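Local coordinates for secreted effector protein SopD (Salmonella typhimurium, PDB 5CPC), which acts as a secreted virulence effector that alters host cell physiology, contributes to replication in macrophages and works with SopB in membrane fission and macropinosome formation during invasion, at residues His51-Leu56 and Met158-Glu163; Glu175-Ala180 and Tyr252-Tyr257. All blocks are in the same frame, centred on the assembly; numbering follows the deposited sequence.

Interaction 1 of 2, residues His51-Leu56 and Met158-Glu163; sequences HALEVL and MTWHPE
The six-membered ring of the Trp160 indole meets the backbone of Leu53 and Glu54. Leu53 O lies at the ring edge, near the indole plane, 3.5 Å from Trp160 CZ3. This approach is consistent with the slightly positive rim of an aromatic ring. The side chain of Leu53 crosses the indole obliquely, with Leu53 CB 4.0 Å from Trp160 CH2. Trp160 CG is anti to its own carbonyl carbon (chi1 -57°), which carries the ring across to the other helix. This is a helix-to-helix contact: helix 49-60 offers its flank, and helix 141-160 offers its last residue before His161 leaves helical geometry. Glu54 reaches round from the side. Its chain bends at chi2 (73°) and brings Glu54 OE2 to 4.1 Å from Trp160 CZ2, with carboxylate and ring planes 83° apart. Arg86 of helix 76-90 forms a salt bridge with Glu54 OE1, and Tyr82 of the same helix hydrogen-bonds Trp160 NE1. Thr159 CG2 sits 3.6 Å above the centre of one face of the Trp160 indole. Just beyond, His161 ND1 donates to Glu163 OE1 at 2.9 Å, on the syn side of the carboxylate but tilted from its plane.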
# COMPACT_ATOMS: atom_id res chain seq x y z
N HIS A 51 -15.01 -15.64 -17.88
CA HIS A 51 -16.30 -15.90 -17.31
C HIS A 51 -16.22 -17.23 -16.47
O HIS A 51 -16.61 -17.25 -15.34
CB HIS A 51 -17.37 -16.01 -18.42
CG HIS A 51 -18.79 -15.99 -17.90
ND1 HIS A 51 -19.89 -15.98 -18.74
CD2 HIS A 51 -19.27 -15.93 -16.64
CE1 HIS A 51 -20.99 -15.97 -18.00
NE2 HIS A 51 -20.64 -15.91 -16.72
N ALA A 52 -15.71 -18.31 -17.00
CA ALA A 52 -15.75 -19.54 -16.21
C ALA A 52 -14.95 -19.41 -14.90
O ALA A 52 -15.36 -19.98 -13.88
CB ALA A 52 -15.24 -20.68 -17.03
N LEU A 53 -13.85 -18.62 -14.91
CA LEU A 53 -13.03 -18.36 -13.69
C LEU A 53 -13.76 -17.60 -12.62
O LEU A 53 -13.64 -17.92 -11.43
CB LEU A 53 -11.75 -17.56 -14.02
CG LEU A 53 -10.49 -18.37 -14.22
CD1 LEU A 53 -9.38 -17.47 -14.87
CD2 LEU A 53 -9.98 -19.08 -12.91
N GLU A 54 -14.51 -16.57 -13.05
CA GLU A 54 -15.32 -15.83 -12.12
C GLU A 54 -16.32 -16.79 -11.45
O GLU A 54 -16.57 -16.75 -10.23
CB GLU A 54 -16.07 -14.73 -12.92
CG GLU A 54 -16.77 -13.73 -12.05
CD GLU A 54 -15.74 -12.79 -11.37
OE1 GLU A 54 -15.92 -12.42 -10.17
OE2 GLU A 54 -14.74 -12.45 -12.06
N VAL A 55 -16.89 -17.70 -12.25
CA VAL A 55 -17.80 -18.66 -11.68
C VAL A 55 -17.04 -19.62 -10.74
O VAL A 55 -17.51 -19.91 -9.65
CB VAL A 55 -18.58 -19.48 -12.77
CG1 VAL A 55 -19.50 -20.44 -12.07
CG2 VAL A 55 -19.45 -18.53 -13.67
N LEU A 56 -15.93 -20.16 -11.22
CA LEU A 56 -15.11 -21.06 -10.38
C LEU A 56 -14.72 -20.39 -9.06
O LEU A 56 -14.86 -20.99 -7.98
CB LEU A 56 -13.87 -21.50 -11.12
CG LEU A 56 -12.94 -22.46 -10.42
CD1 LEU A 56 -13.58 -23.90 -10.30
CD2 LEU A 56 -11.58 -22.48 -11.14
N MET A 158 -5.39 -12.28 -3.79
CA MET A 158 -6.11 -13.10 -2.89
C MET A 158 -7.24 -13.86 -3.63
O MET A 158 -7.71 -14.86 -3.10
CB MET A 158 -6.70 -12.27 -1.79
CG MET A 158 -5.72 -11.86 -0.67
SD MET A 158 -6.72 -10.95 0.54
CE MET A 158 -5.92 -11.47 2.01
N THR A 159 -7.61 -13.39 -4.83
CA THR A 159 -8.75 -13.89 -5.60
C THR A 159 -8.28 -14.98 -6.56
O THR A 159 -8.85 -16.07 -6.63
CB THR A 159 -9.42 -12.72 -6.37
OG1 THR A 159 -10.09 -11.87 -5.43
CG2 THR A 159 -10.43 -13.20 -7.43
N TRP A 160 -7.25 -14.67 -7.33
CA TRP A 160 -6.75 -15.62 -8.28
C TRP A 160 -5.60 -16.47 -7.74
O TRP A 160 -5.25 -17.47 -8.41
CB TRP A 160 -6.36 -14.94 -9.60
CG TRP A 160 -7.49 -14.19 -10.22
CD1 TRP A 160 -7.45 -12.91 -10.73
CD2 TRP A 160 -8.85 -14.65 -10.39
NE1 TRP A 160 -8.70 -12.55 -11.20
CE2 TRP A 160 -9.58 -13.58 -11.01
CE3 TRP A 160 -9.52 -15.85 -10.09
CZ2 TRP A 160 -10.94 -13.69 -11.34
CZ3 TRP A 160 -10.89 -15.97 -10.41
CH2 TRP A 160 -11.59 -14.89 -11.03
N HIS A 161 -5.01 -16.12 -6.58
CA HIS A 161 -3.86 -16.90 -6.07
C HIS A 161 -3.91 -17.12 -4.61
O HIS A 161 -3.00 -16.66 -3.91
CB HIS A 161 -2.53 -16.21 -6.39
CG HIS A 161 -2.33 -16.04 -7.84
ND1 HIS A 161 -1.99 -17.09 -8.66
CD2 HIS A 161 -2.54 -14.97 -8.64
CE1 HIS A 161 -1.95 -16.67 -9.91
NE2 HIS A 161 -2.26 -15.38 -9.93
N PRO A 162 -4.96 -17.80 -4.15
CA PRO A 162 -5.21 -18.09 -2.77
C PRO A 162 -4.08 -18.97 -2.17
O PRO A 162 -3.91 -18.99 -0.95
CB PRO A 162 -6.55 -18.85 -2.82
CG PRO A 162 -6.59 -19.49 -4.20
CD PRO A 162 -5.98 -18.41 -5.04
N GLU A 163 -3.33 -19.68 -3.03
CA GLU A 163 -2.22 -20.52 -2.60
C GLU A 163 -1.24 -19.60 -1.88
O GLU A 163 -0.65 -20.01 -0.87
CB GLU A 163 -1.56 -21.26 -3.78
CG GLU A 163 -0.87 -20.40 -4.93
CD GLU A 163 -1.87 -19.91 -6.04
OE1 GLU A 163 -1.40 -19.43 -7.12
OE2 GLU A 163 -3.13 -19.99 -5.87

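Interaction 2 of 2, residues Glu175-Ala180 and Tyr252-Tyr257; sequences EVTGNA and YLLHSY
Thr177 OG1 is gripped by two carbonyl oxygens, Arg173 O one turn back in its own helix and Thr317 O at the C terminus of the chain. Both partners are acceptors, so the single hydroxyl proton must be shared between them or alternate. The carbon branch, CG2, is what meets the other segment. The contact joins helix 169-177 to helix 248-256, which has a wider pi-type turn at 252-256. There Ser256 N makes the ordinary i to i-4 bond to Tyr252 O at 2.8 Å, and Tyr257 N adds the weak i to i-5 bond of the pi-type turn. Thr177 places OG1 between its backbone N and carbonyl carbon (chi1 62°), which leaves CG2 anti to the carbonyl carbon and directed at helix 248-256. Thr177 CG2 comes to 3.3 Å from Leu254 O, a close approach of a CH group to a backbone oxygen. It also packs on the Leu254 side chain, with Thr177 CG2 to Leu254 CD2 at 4.3 Å. Val176 points the same way and packs on Ile154 of helix 141-160, which also receives Leu253. The site is buried near the centre of the chain. The C-terminal residues border it as well: Leu316 touches Leu254 and His255, and Leu315 O accepts a bond from His255 NE2. That bond helps fix the rotation of the imidazole. One face of the His255 ring carries Leu254 CB, 3.6 Å above its plane and offset toward the rim. Thr177 CG2 approaches the same ring obliquely, 4.2 Å from His255 CE1.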
# COMPACT_ATOMS: atom_id res chain seq x y z
N GLU A 175 4.33 -10.66 -2.86
CA GLU A 175 3.77 -10.56 -4.19
C GLU A 175 3.17 -9.22 -4.38
O GLU A 175 3.15 -8.66 -5.49
CB GLU A 175 2.70 -11.65 -4.46
CG GLU A 175 3.33 -13.02 -4.75
CD GLU A 175 4.29 -12.97 -5.92
OE1 GLU A 175 3.87 -12.73 -7.06
OE2 GLU A 175 5.48 -13.19 -5.70
N VAL A 176 2.61 -8.70 -3.31
CA VAL A 176 2.04 -7.35 -3.40
C VAL A 176 3.21 -6.33 -3.45
O VAL A 176 3.31 -5.55 -4.40
CB VAL A 176 1.14 -7.07 -2.21
CG1 VAL A 176 0.62 -5.58 -2.24
CG2 VAL A 176 -0.01 -8.10 -2.13
N THR A 177 4.07 -6.37 -2.42
CA THR A 177 5.18 -5.36 -2.28
C THR A 177 6.18 -5.46 -3.45
O THR A 177 6.67 -4.44 -3.96
CB THR A 177 5.85 -5.32 -0.84
OG1 THR A 177 6.48 -6.57 -0.51
CG2 THR A 177 4.85 -4.97 0.24
N GLY A 178 6.38 -6.68 -3.96
CA GLY A 178 7.24 -6.92 -5.13
C GLY A 178 6.66 -6.52 -6.48
O GLY A 178 7.37 -6.44 -7.47
N ASN A 179 5.35 -6.27 -6.50
CA ASN A 179 4.62 -5.96 -7.73
C ASN A 179 5.04 -4.69 -8.49
O ASN A 179 4.92 -3.57 -8.00
CB ASN A 179 3.11 -5.90 -7.41
CG ASN A 179 2.28 -5.74 -8.63
OD1 ASN A 179 1.81 -6.74 -9.21
ND2 ASN A 179 2.06 -4.52 -9.04
N ALA A 180 5.45 -4.87 -9.73
CA ALA A 180 5.92 -3.80 -10.59
C ALA A 180 5.15 -2.50 -10.58
O ALA A 180 5.70 -1.43 -10.22
CB ALA A 180 6.09 -4.32 -12.03
N TYR A 252 0.55 0.89 6.30
CA TYR A 252 -0.08 -0.21 7.00
C TYR A 252 -0.46 -1.28 6.00
O TYR A 252 -0.19 -2.47 6.22
CB TYR A 252 -1.38 0.24 7.72
CG TYR A 252 -2.32 -0.91 8.04
CD1 TYR A 252 -2.03 -1.79 9.08
CD2 TYR A 252 -3.45 -1.15 7.25
CE1 TYR A 252 -2.85 -2.88 9.36
CE2 TYR A 252 -4.29 -2.26 7.53
CZ TYR A 252 -3.96 -3.12 8.59
OH TYR A 252 -4.76 -4.19 8.90
N LEU A 253 -1.13 -0.85 4.94
CA LEU A 253 -1.63 -1.79 3.97
C LEU A 253 -0.51 -2.51 3.21
O LEU A 253 -0.65 -3.74 2.92
CB LEU A 253 -2.66 -1.15 3.04
CG LEU A 253 -3.56 -1.96 2.14
CD1 LEU A 253 -4.64 -2.74 2.91
CD2 LEU A 253 -4.17 -1.02 1.18
N LEU A 254 0.59 -1.81 2.92
CA LEU A 254 1.79 -2.46 2.34
C LEU A 254 2.47 -3.43 3.24
O LEU A 254 2.80 -4.51 2.81
CB LEU A 254 2.83 -1.46 1.86
CG LEU A 254 2.37 -0.66 0.65
CD1 LEU A 254 3.29 0.58 0.46
CD2 LEU A 254 2.34 -1.60 -0.62
N HIS A 255 2.71 -3.07 4.51
CA HIS A 255 3.69 -3.83 5.33
C HIS A 255 3.17 -4.46 6.58
O HIS A 255 3.82 -5.31 7.15
CB HIS A 255 4.93 -2.96 5.71
CG HIS A 255 5.60 -2.32 4.53
ND1 HIS A 255 6.39 -3.03 3.65
CD2 HIS A 255 5.61 -1.04 4.10
CE1 HIS A 255 6.83 -2.21 2.71
NE2 HIS A 255 6.37 -1.00 2.95
N SER A 256 2.01 -4.02 7.05
CA SER A 256 1.44 -4.57 8.29
C SER A 256 0.07 -5.30 8.21
O SER A 256 -0.31 -6.03 9.13
CB SER A 256 1.44 -3.49 9.36
OG SER A 256 2.77 -3.14 9.56
N TYR A 257 -0.63 -5.11 7.11
CA TYR A 257 -1.99 -5.63 6.95
C TYR A 257 -2.04 -7.14 7.12
O TYR A 257 -1.30 -7.83 6.46
CB TYR A 257 -2.47 -5.26 5.54
CG TYR A 257 -3.71 -5.97 5.05
CD1 TYR A 257 -4.99 -5.61 5.52
CD2 TYR A 257 -3.62 -6.97 4.08
CE1 TYR A 257 -6.13 -6.25 5.06
CE2 TYR A 257 -4.75 -7.65 3.64
CZ TYR A 257 -6.00 -7.27 4.12
OH TYR A 257 -7.10 -7.89 3.64

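From the N terminus, helix 49-60 comes first. The chain then runs through helix 76-90 and the three-stranded antiparallel sheet before the end of helix 141-160 closes the loop at interaction 1. A short run through helix 163-167 leads into helix 169-177, where interaction 2 opens. Its loop holds helix 180-190, helix 209-215 and the hairpin 232-245, and closes at helix 248-256. The two loops follow in series, neither nested nor crossed. Their centres are about 20 Å apart, yet Met158 CE packs 4.1 Å from Tyr257 OH. Helix 141-160 carries one side of interaction 1 and packs against both segments of interaction 2, while helix 76-90 borders both contacts.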